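Long-range contacts in peptidoglycan D,D-transpeptidase FtsI (Yersinia pestis, PDB 6SYN), which probably cross-links peptidoglycan in the periplasm as a class B penicillin-binding protein, a D,D-transpeptidase that here carries a penicillin-derived ligand: residues Ser418-Gly423 / Ile436-Gly441; Ala458-Val463 / Val490-Phe495; Ala429-Tyr434 / Gly501-Met506. All coordinates share one frame; numbering follows the deposited sequence.

The contacts join parts of the transpeptidase fold: interaction 1 sets a loop on an edge strand, interaction 2 a helix start on the next strand, and interaction 3 a loop on the end of that helix. Interactions 1 and 2 are wholly buried and use the neighbouring strands 437-446 and 455-464, which bond to each other through their backbones; interaction 3 is partly buried. Interaction 1 is an apolar seam beside the ligand pocket, interaction 2 sets a serine-to-backbone bond beside close methyl and phenyl packing, and interaction 3 relies on a tyrosine ring with a leucine over one face and a surface arginine at its edge. Ala429 links them, touching Ile438, Ala492 and Phe495.

Interaction 1 (Ser418-Gly423 / Ile436-Gly441); sequences SVALPG and IAIKTG. With CB9 ((2R,4S)-2-[(1R)-1-{[(2S)-2-carboxy-2-phenylacetyl]amino}-2-oxoethyl]-5,5-dimethyl-1,3-thiazolidine-4-carboxylic acid), chain D.
Val419 lies across Ile438, bringing the loop after helix 406-416 onto the start of strand 437-446. Its CB already sits close to the strand, with the Ile438 O 3.4 Å from Val419 CB. From there the two methyls part. CG1 is anti to the backbone N (chi1 178°) and reaches the isoleucine side chain, Val419 CG1 lying 3.7 Å from Ile438 CG1 and almost as near its CD1; farther along the strand it also approaches the Thr440 methyl. CG2 takes the other direction, and Val419 CG2 meets the backbone at Ile438 O, 3.3 Å away. A branched valine suits this position because one methyl can pack on a side chain while the other covers the main chain.

Ala420 continues the seam with a single methyl: its CB is 4.2 Å from Ile438 CD1 and, in the conformer of Ile436 described, one of two, Ala420 CB is 3.6 Å from Ile436 CD1. The short side chain lets the loop come near Ile438, which reaches up to it by its extended CG1-CD1 arm. No hydrogen bond joins the segments, so shape and burial of apolar groups account for the contact.

Polar groups take over farther along the strand. Lys439 bends its chain at chi2 and chi4, so that its NZ bonds to Thr440 O at 3.0 Å, the donor 36° out of the carbonyl plane, and to Ser304 OG. Thr440 turns its hydroxyl to the ligand, Thr440 OG1 donating to the carboxylate atom OAG of CB9 at 2.7 Å, while Tyr364, Thr442, Asn306 and Ser304 bind the ligand too. Lys439, Thr440 and Gly441 form the Lys-Thr-Gly motif on the edge strand lining the active site, as in other penicillin-binding transpeptidases.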
loop_
_atom_site.group_PDB
_atom_site.type_symbol
_atom_site.label_atom_id
_atom_site.label_comp_id
_atom_site.label_asym_id
_atom_site.label_seq_id
_atom_site.Cartn_x
_atom_site.Cartn_y
_atom_site.Cartn_z
ATOM N N SER A 418 8.905 -6.257 -22.453
ATOM C CA SER A 418 10.226 -6.927 -22.526
ATOM C C SER A 418 10.660 -7.450 -21.150
ATOM O O SER A 418 11.453 -8.410 -21.112
ATOM C CB SER A 418 11.237 -5.959 -23.075
ATOM O OG SER A 418 12.421 -6.628 -23.458
ATOM N N VAL A 419 10.185 -6.838 -20.063
ATOM C CA VAL A 419 10.685 -7.106 -18.685
ATOM C C VAL A 419 10.156 -8.471 -18.218
ATOM O O VAL A 419 10.911 -9.172 -17.527
ATOM C CB VAL A 419 10.326 -5.948 -17.730
ATOM C CG1 VAL A 419 10.784 -6.204 -16.299
ATOM C CG2 VAL A 419 10.898 -4.630 -18.231
ATOM N N ALA A 420 8.935 -8.853 -18.614
ATOM C CA ALA A 420 8.278 -10.134 -18.251
ATOM C C ALA A 420 8.395 -11.160 -19.389
ATOM O O ALA A 420 7.841 -12.264 -19.240
ATOM C CB ALA A 420 6.834 -9.882 -17.895
ATOM N N LEU A 421 9.076 -10.819 -20.489
ATOM C CA LEU A 421 9.396 -11.771 -21.586
ATOM C C LEU A 421 10.829 -12.262 -21.400
ATOM O O LEU A 421 11.640 -11.576 -20.780
ATOM C CB LEU A 421 9.184 -11.090 -22.944
ATOM C CG LEU A 421 7.722 -10.880 -23.337
ATOM C CD1 LEU A 421 7.588 -9.880 -24.477
ATOM C CD2 LEU A 421 7.057 -12.200 -23.704
ATOM N N PRO A 422 11.171 -13.476 -21.895
ATOM C CA PRO A 422 12.527 -14.014 -21.770
ATOM C C PRO A 422 13.600 -13.019 -22.235
ATOM O O PRO A 422 13.394 -12.336 -23.211
ATOM C CB PRO A 422 12.495 -15.269 -22.656
ATOM C CG PRO A 422 11.042 -15.710 -22.609
ATOM C CD PRO A 422 10.260 -14.412 -22.580
ATOM N N GLY A 423 14.710 -12.956 -21.499
ATOM C CA GLY A 423 15.722 -11.892 -21.608
ATOM C C GLY A 423 15.523 -10.844 -20.528
ATOM O O GLY A 423 16.521 -10.177 -20.166
ATOM N N ILE A 436 1.784 -8.106 -20.427
ATOM C CA ILE A 436 1.934 -7.160 -19.283
ATOM C C ILE A 436 3.113 -6.216 -19.541
ATOM O O ILE A 436 4.096 -6.640 -20.166
ATOM C CB ILE A 436 2.072 -7.894 -17.928
ATOM C CG1 ILE A 436 3.407 -8.627 -17.773
ATOM C CG2 ILE A 436 0.894 -8.828 -17.692
ATOM C CD1 ILE A 436 3.610 -9.226 -16.399
ATOM N N ALA A 437 2.981 -4.974 -19.071
ATOM C CA ALA A 437 4.021 -3.924 -19.087
ATOM C C ALA A 437 4.417 -3.598 -17.641
ATOM O O ALA A 437 3.687 -2.836 -16.967
ATOM C CB ALA A 437 3.509 -2.713 -19.825
ATOM N N ILE A 438 5.530 -4.178 -17.185
ATOM C CA ILE A 438 6.083 -3.995 -15.814
ATOM C C ILE A 438 7.485 -3.392 -15.896
ATOM O O ILE A 438 8.123 -3.456 -16.960
ATOM C CB ILE A 438 6.124 -5.329 -15.044
ATOM C CG1 ILE A 438 7.166 -6.297 -15.616
ATOM C CG2 ILE A 438 4.745 -5.957 -14.993
ATOM C CD1 ILE A 438 7.614 -7.363 -14.640
ATOM N N LYS A 439 7.940 -2.862 -14.767
ATOM C CA LYS A 439 9.356 -2.539 -14.490
ATOM C C LYS A 439 9.675 -3.056 -13.085
ATOM O O LYS A 439 8.906 -2.752 -12.156
ATOM C CB LYS A 439 9.564 -1.029 -14.606
ATOM C CG LYS A 439 11.000 -0.561 -14.430
ATOM C CD LYS A 439 11.897 -0.940 -15.586
ATOM C CE LYS A 439 13.364 -0.796 -15.269
ATOM N NZ LYS A 439 13.823 -1.866 -14.358
ATOM N N THR A 440 10.748 -3.829 -12.938
ATOM C CA THR A 440 11.272 -4.254 -11.616
ATOM C C THR A 440 12.095 -3.115 -11.017
ATOM O O THR A 440 12.405 -2.150 -11.739
ATOM C CB THR A 440 12.131 -5.518 -11.717
ATOM O OG1 THR A 440 13.196 -5.235 -12.626
ATOM C CG2 THR A 440 11.342 -6.726 -12.171
ATOM N N GLY A 441 12.436 -3.251 -9.740
ATOM C CA GLY A 441 13.315 -2.328 -9.006
ATOM C C GLY A 441 13.851 -2.997 -7.755
ATOM O O GLY A 441 13.111 -3.800 -7.140
HETATM C C CB9 D . 17.244 -0.349 -9.999
HETATM N N CB9 D . 19.376 -1.191 -8.976
HETATM O O CB9 D . 16.574 -0.593 -9.025
HETATM C CA CB9 D . 18.681 -0.813 -10.209
HETATM C CB CB9 D . 18.731 -1.903 -11.318
HETATM C CAA CB9 D . 18.770 -5.529 -11.656
HETATM C CAB CB9 D . 19.242 -5.126 -9.239
HETATM O OAD CB9 D . 16.036 -5.534 -9.832
HETATM O OAE CB9 D . 23.052 -0.160 -6.204
HETATM O OAF CB9 D . 20.604 0.683 -8.984
HETATM O OAG CB9 D . 15.423 -4.245 -11.463
HETATM O OAH CB9 D . 21.061 0.589 -6.157
HETATM C CAJ CB9 D . 21.459 -5.150 -6.195
HETATM C CAK CB9 D . 22.239 -4.826 -7.281
HETATM C CAL CB9 D . 20.695 -4.181 -5.590
HETATM C CAM CB9 D . 22.251 -3.527 -7.766
HETATM C CAN CB9 D . 20.698 -2.879 -6.075
HETATM N NAP CB9 D . 17.496 -2.692 -11.432
HETATM S SAQ CB9 D . 20.007 -3.161 -10.994
HETATM C CAR CB9 D . 16.186 -4.581 -10.577
HETATM C CAS CB9 D . 21.910 -0.151 -6.583
HETATM C CAT CB9 D . 20.442 -0.475 -8.600
HETATM C CAU CB9 D . 21.456 -2.543 -7.193
HETATM C CAX CB9 D . 17.446 -3.719 -10.385
HETATM C CAY CB9 D . 21.537 -1.117 -7.724
HETATM C CAZ CB9 D . 18.798 -4.491 -10.545
#

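Interaction 2 (Ala458-Val463 / Val490-Phe495); sequences AYTAGV and VSAPVF
Thr460 and Ala492 mark the closest passage of the two backbones, their CA atoms 5.3 Å apart where the beginning of helix 492-505 settles on one face of strand 455-464. Ala458, Thr460 and Gly462 present that face to the helix, while Tyr459 and Ala461 direct their CB atoms the other way.

The polar part of the contact is made by Ser491. Its OG donates to Ala458 O, with 2.6 Å between Ser491 OG and Ala458 O, approaching from above the carbonyl, 78° out of its plane, rather than along a lone pair. The short serine side chain is placed with OG anti to its carbonyl carbon (chi1 -62°), and Ser491 O in turn accepts the backbone N-H of Phe495. Beside this bond the small Ala458 CB packs on Val490 CG1 at 3.8 Å.

A C-terminal helix lying on the central antiparallel sheet belongs to the penicilloyl-serine transferase fold shared with the beta-lactamases. On the other face Tyr459 reaches helix 370-381 at Leu373, and its OH bonds to Glu249 O.

Thr460 divides its two branches. Its OG1 donates back to Tyr459 O at 2.8 Å, with a weak bond to Gly487 O, and its methyl goes to the helix, Thr460 CG2 being 3.4 Å from Phe495 CB and also near the root of the ring. The two side chains cross at about a right angle. With CG of Phe495 anti to its backbone N, the ring reaches obliquely over the strand toward Gly462, and Phe495 CE2 comes 3.4 Å from Gly462 N. Gly462, with no side chain, leaves room for the ring to lie against the backbone; its carbonyl O lies in the ring plane at the edge. Farther out, Phe495 also touches Ile438 and Leu473 on the two flanking strands.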
loop_
_atom_site.group_PDB
_atom_site.type_symbol
_atom_site.label_atom_id
_atom_site.label_comp_id
_atom_site.label_asym_id
_atom_site.label_seq_id
_atom_site.Cartn_x
_atom_site.Cartn_y
_atom_site.Cartn_z
ATOM N N ALA A 458 12.405 -4.444 -2.457
ATOM C CA ALA A 458 12.041 -5.280 -3.624
ATOM C C ALA A 458 10.757 -4.712 -4.234
ATOM O O ALA A 458 9.700 -4.781 -3.577
ATOM C CB ALA A 458 11.896 -6.730 -3.229
ATOM N N TYR A 459 10.880 -4.154 -5.440
ATOM C CA TYR A 459 9.813 -3.456 -6.198
ATOM C C TYR A 459 9.387 -4.284 -7.410
ATOM O O TYR A 459 10.247 -4.873 -8.085
ATOM C CB TYR A 459 10.324 -2.127 -6.755
ATOM C CG TYR A 459 10.267 -0.931 -5.842
ATOM C CD1 TYR A 459 9.071 -0.280 -5.593
ATOM C CD2 TYR A 459 11.422 -0.392 -5.299
ATOM C CE1 TYR A 459 9.015 0.854 -4.802
ATOM C CE2 TYR A 459 11.383 0.738 -4.500
ATOM C CZ TYR A 459 10.174 1.364 -4.252
ATOM O OH TYR A 459 10.122 2.479 -3.469
ATOM N N THR A 460 8.090 -4.281 -7.706
ATOM C CA THR A 460 7.540 -4.573 -9.054
ATOM C C THR A 460 6.283 -3.721 -9.231
ATOM O O THR A 460 5.350 -3.857 -8.422
ATOM C CB THR A 460 7.336 -6.077 -9.268
ATOM O OG1 THR A 460 8.628 -6.655 -9.462
ATOM C CG2 THR A 460 6.467 -6.399 -10.464
ATOM N N ALA A 461 6.308 -2.834 -10.222
ATOM C CA ALA A 461 5.179 -1.970 -10.630
ATOM C C ALA A 461 4.825 -2.317 -12.074
ATOM O O ALA A 461 5.718 -2.809 -12.793
ATOM C CB ALA A 461 5.559 -0.519 -10.488
ATOM N N GLY A 462 3.579 -2.091 -12.480
ATOM C CA GLY A 462 3.179 -2.342 -13.871
ATOM C C GLY A 462 1.696 -2.183 -14.114
ATOM O O GLY A 462 0.956 -1.735 -13.206
ATOM N N VAL A 463 1.297 -2.586 -15.316
ATOM C CA VAL A 463 0.000 -2.258 -15.962
ATOM C C VAL A 463 -0.430 -3.505 -16.741
ATOM O O VAL A 463 0.465 -4.265 -17.149
ATOM C CB VAL A 463 0.202 -1.004 -16.833
ATOM C CG1 VAL A 463 -0.062 -1.237 -18.310
ATOM C CG2 VAL A 463 -0.594 0.173 -16.305
ATOM N N VAL A 490 11.453 -11.424 -5.884
ATOM C CA VAL A 490 10.671 -11.353 -4.611
ATOM C C VAL A 490 9.295 -10.718 -4.850
ATOM O O VAL A 490 8.316 -11.244 -4.283
ATOM C CB VAL A 490 11.456 -10.587 -3.530
ATOM C CG1 VAL A 490 10.581 -10.221 -2.340
ATOM C CG2 VAL A 490 12.680 -11.368 -3.073
ATOM N N SER A 491 9.217 -9.629 -5.623
ATOM C CA SER A 491 7.966 -8.850 -5.851
ATOM C C SER A 491 7.308 -9.217 -7.194
ATOM O O SER A 491 6.064 -9.320 -7.220
ATOM C CB SER A 491 8.226 -7.371 -5.730
ATOM O OG SER A 491 8.679 -7.052 -4.421
ATOM N N ALA A 492 8.092 -9.424 -8.261
ATOM C CA ALA A 492 7.608 -9.880 -9.589
ATOM C C ALA A 492 6.583 -11.005 -9.435
ATOM O O ALA A 492 5.494 -10.914 -9.990
ATOM C CB ALA A 492 8.764 -10.307 -10.464
ATOM N N PRO A 493 6.873 -12.098 -8.689
ATOM C CA PRO A 493 5.933 -13.214 -8.591
ATOM C C PRO A 493 4.623 -12.816 -7.901
ATOM O O PRO A 493 3.583 -13.257 -8.349
ATOM C CB PRO A 493 6.673 -14.295 -7.778
ATOM C CG PRO A 493 7.814 -13.571 -7.088
ATOM C CD PRO A 493 8.109 -12.344 -7.926
ATOM N N VAL A 494 4.705 -11.994 -6.851
ATOM C CA VAL A 494 3.525 -11.486 -6.088
ATOM C C VAL A 494 2.688 -10.595 -7.015
ATOM O O VAL A 494 1.447 -10.653 -6.916
ATOM C CB VAL A 494 3.935 -10.734 -4.808
ATOM C CG1 VAL A 494 2.726 -10.178 -4.071
ATOM C CG2 VAL A 494 4.757 -11.606 -3.876
ATOM N N PHE A 495 3.336 -9.801 -7.873
ATOM C CA PHE A 495 2.655 -8.976 -8.906
ATOM C C PHE A 495 1.865 -9.901 -9.836
ATOM O O PHE A 495 0.682 -9.624 -10.094
ATOM C CB PHE A 495 3.648 -8.127 -9.702
ATOM C CG PHE A 495 3.004 -7.272 -10.764
ATOM C CD1 PHE A 495 2.491 -7.841 -11.922
ATOM C CD2 PHE A 495 2.902 -5.898 -10.608
ATOM C CE1 PHE A 495 1.901 -7.055 -12.902
ATOM C CE2 PHE A 495 2.312 -5.114 -11.590
ATOM C CZ PHE A 495 1.811 -5.693 -12.734
#

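Interaction 3 (Ala429-Tyr434 / Gly501-Met506); sequences AAIKGY and GVLRTM
Tyr434 and Leu503 supply the apolar part of this contact, which joins the loop before strand 437-446 to the last turn of helix 492-505. Leu503 lies over one face of the tyrosine ring in a CH-pi contact, its CD1 3.8 Å from the centroid of the Tyr434 ring and 14° off the normal. The leucine side chain slides back along the ring, so Leu503 CB meets Tyr434 CZ at 3.7 Å. Ile431 adds a looser contact, its CD1 4.2 Å from Leu503 CD1. Ile431 and Tyr434 are the ends of a type II beta turn, and Gly433 fits the turn's positive phi.

The second kind of contact is between flat groups. Arg504 sits at an edge of the same ring, with Tyr434 CE2 3.7 Å from Arg504 CZ and over the centre of the guanidinium face. The planes stand 77° apart, so the ring turns its edge, not its pi face, to the cation. A bend at chi2 (-54°) helps carry this exposed side chain back toward the loop.

No hydrogen bond crosses between the segments; the tyrosine hydroxyl instead bonds to Ile508 O, just beyond the helix. The chemistry therefore implies a dual role for tyrosine: its ring offers leucine an apolar face, while its buried phenol ties the loop to the chain leaving the helix.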
loop_
_atom_site.group_PDB
_atom_site.type_symbol
_atom_site.label_atom_id
_atom_site.label_comp_id
_atom_site.label_asym_id
_atom_site.label_seq_id
_atom_site.Cartn_x
_atom_site.Cartn_y
_atom_site.Cartn_z
ATOM N N ALA A 429 6.809 -12.558 -13.047
ATOM C CA ALA A 429 5.506 -11.848 -13.011
ATOM C C ALA A 429 4.634 -12.209 -14.221
ATOM O O ALA A 429 3.480 -11.759 -14.246
ATOM C CB ALA A 429 5.739 -10.362 -12.960
ATOM N N ALA A 430 5.153 -12.971 -15.193
ATOM C CA ALA A 430 4.429 -13.329 -16.436
ATOM C C ALA A 430 3.121 -14.034 -16.071
ATOM O O ALA A 430 3.148 -14.895 -15.169
ATOM C CB ALA A 430 5.281 -14.192 -17.336
ATOM N N ILE A 431 2.035 -13.658 -16.753
ATOM C CA ILE A 431 0.658 -14.188 -16.546
ATOM C C ILE A 431 0.258 -14.966 -17.795
ATOM O O ILE A 431 0.375 -14.400 -18.894
ATOM C CB ILE A 431 -0.330 -13.042 -16.269
ATOM C CG1 ILE A 431 0.205 -12.108 -15.183
ATOM C CG2 ILE A 431 -1.718 -13.584 -15.950
ATOM C CD1 ILE A 431 -0.860 -11.365 -14.432
ATOM N N LYS A 432 -0.224 -16.195 -17.620
ATOM C CA LYS A 432 -0.578 -17.103 -18.737
ATOM C C LYS A 432 -1.786 -16.520 -19.484
ATOM O O LYS A 432 -2.853 -16.347 -18.854
ATOM C CB LYS A 432 -0.857 -18.518 -18.216
ATOM C CG LYS A 432 0.329 -19.241 -17.584
ATOM C CD LYS A 432 1.462 -19.555 -18.546
ATOM C CE LYS A 432 2.593 -20.337 -17.907
ATOM N NZ LYS A 432 2.290 -21.783 -17.795
ATOM N N GLY A 433 -1.600 -16.203 -20.769
ATOM C CA GLY A 433 -2.671 -15.795 -21.697
ATOM C C GLY A 433 -2.866 -14.290 -21.741
ATOM O O GLY A 433 -3.847 -13.851 -22.373
ATOM N N TYR A 434 -1.973 -13.525 -21.106
ATOM C CA TYR A 434 -2.030 -12.041 -21.031
ATOM C C TYR A 434 -0.639 -11.457 -21.285
ATOM O O TYR A 434 0.365 -12.076 -20.868
ATOM C CB TYR A 434 -2.519 -11.569 -19.660
ATOM C CG TYR A 434 -3.963 -11.864 -19.335
ATOM C CD1 TYR A 434 -4.978 -11.001 -19.712
ATOM C CD2 TYR A 434 -4.312 -12.995 -18.612
ATOM C CE1 TYR A 434 -6.302 -11.260 -19.392
ATOM C CE2 TYR A 434 -5.631 -13.272 -18.289
ATOM C CZ TYR A 434 -6.632 -12.400 -18.679
ATOM O OH TYR A 434 -7.931 -12.670 -18.358
ATOM N N GLY A 501 -5.301 -13.006 -10.935
ATOM C CA GLY A 501 -6.622 -13.092 -10.285
ATOM C C GLY A 501 -7.483 -11.882 -10.611
ATOM O O GLY A 501 -8.659 -12.072 -10.975
ATOM N N VAL A 502 -6.915 -10.679 -10.526
ATOM C CA VAL A 502 -7.617 -9.414 -10.892
ATOM C C VAL A 502 -8.236 -9.581 -12.288
ATOM O O VAL A 502 -9.474 -9.506 -12.391
ATOM C CB VAL A 502 -6.670 -8.201 -10.818
ATOM C CG1 VAL A 502 -7.257 -6.985 -11.519
ATOM C CG2 VAL A 502 -6.300 -7.865 -9.380
ATOM N N LEU A 503 -7.412 -9.811 -13.316
ATOM C CA LEU A 503 -7.851 -9.900 -14.741
ATOM C C LEU A 503 -8.994 -10.913 -14.879
ATOM O O LEU A 503 -9.929 -10.641 -15.654
ATOM C CB LEU A 503 -6.663 -10.296 -15.624
ATOM C CG LEU A 503 -5.644 -9.187 -15.874
ATOM C CD1 LEU A 503 -4.287 -9.757 -16.248
ATOM C CD2 LEU A 503 -6.143 -8.233 -16.949
ATOM N N ARG A 504 -8.914 -12.027 -14.145
ATOM C CA ARG A 504 -9.878 -13.158 -14.215
ATOM C C ARG A 504 -11.153 -12.822 -13.432
ATOM O O ARG A 504 -12.249 -13.027 -13.992
ATOM C CB ARG A 504 -9.222 -14.452 -13.717
ATOM C CG ARG A 504 -8.326 -15.126 -14.748
ATOM C CD ARG A 504 -9.044 -15.394 -16.062
ATOM N NE ARG A 504 -8.332 -16.043 -17.165
ATOM C CZ ARG A 504 -7.089 -16.536 -17.173
ATOM N NH1 ARG A 504 -6.630 -17.087 -18.286
ATOM N NH2 ARG A 504 -6.293 -16.492 -16.117
ATOM N N THR A 505 -11.024 -12.332 -12.197
ATOM C CA THR A 505 -12.160 -11.847 -11.368
ATOM C C THR A 505 -12.987 -10.847 -12.182
ATOM O O THR A 505 -14.215 -10.995 -12.236
ATOM C CB THR A 505 -11.683 -11.165 -10.079
ATOM O OG1 THR A 505 -10.855 -12.064 -9.340
ATOM C CG2 THR A 505 -12.835 -10.703 -9.210
ATOM N N MET A 506 -12.309 -9.881 -12.804
ATOM C CA MET A 506 -12.913 -8.741 -13.541
ATOM C C MET A 506 -13.257 -9.147 -14.981
ATOM O O MET A 506 -13.631 -8.247 -15.765
ATOM C CB MET A 506 -11.941 -7.557 -13.540
ATOM C CG MET A 506 -11.644 -7.045 -12.138
ATOM S SD MET A 506 -13.166 -6.660 -11.230
ATOM C CE MET A 506 -13.708 -5.210 -12.129
#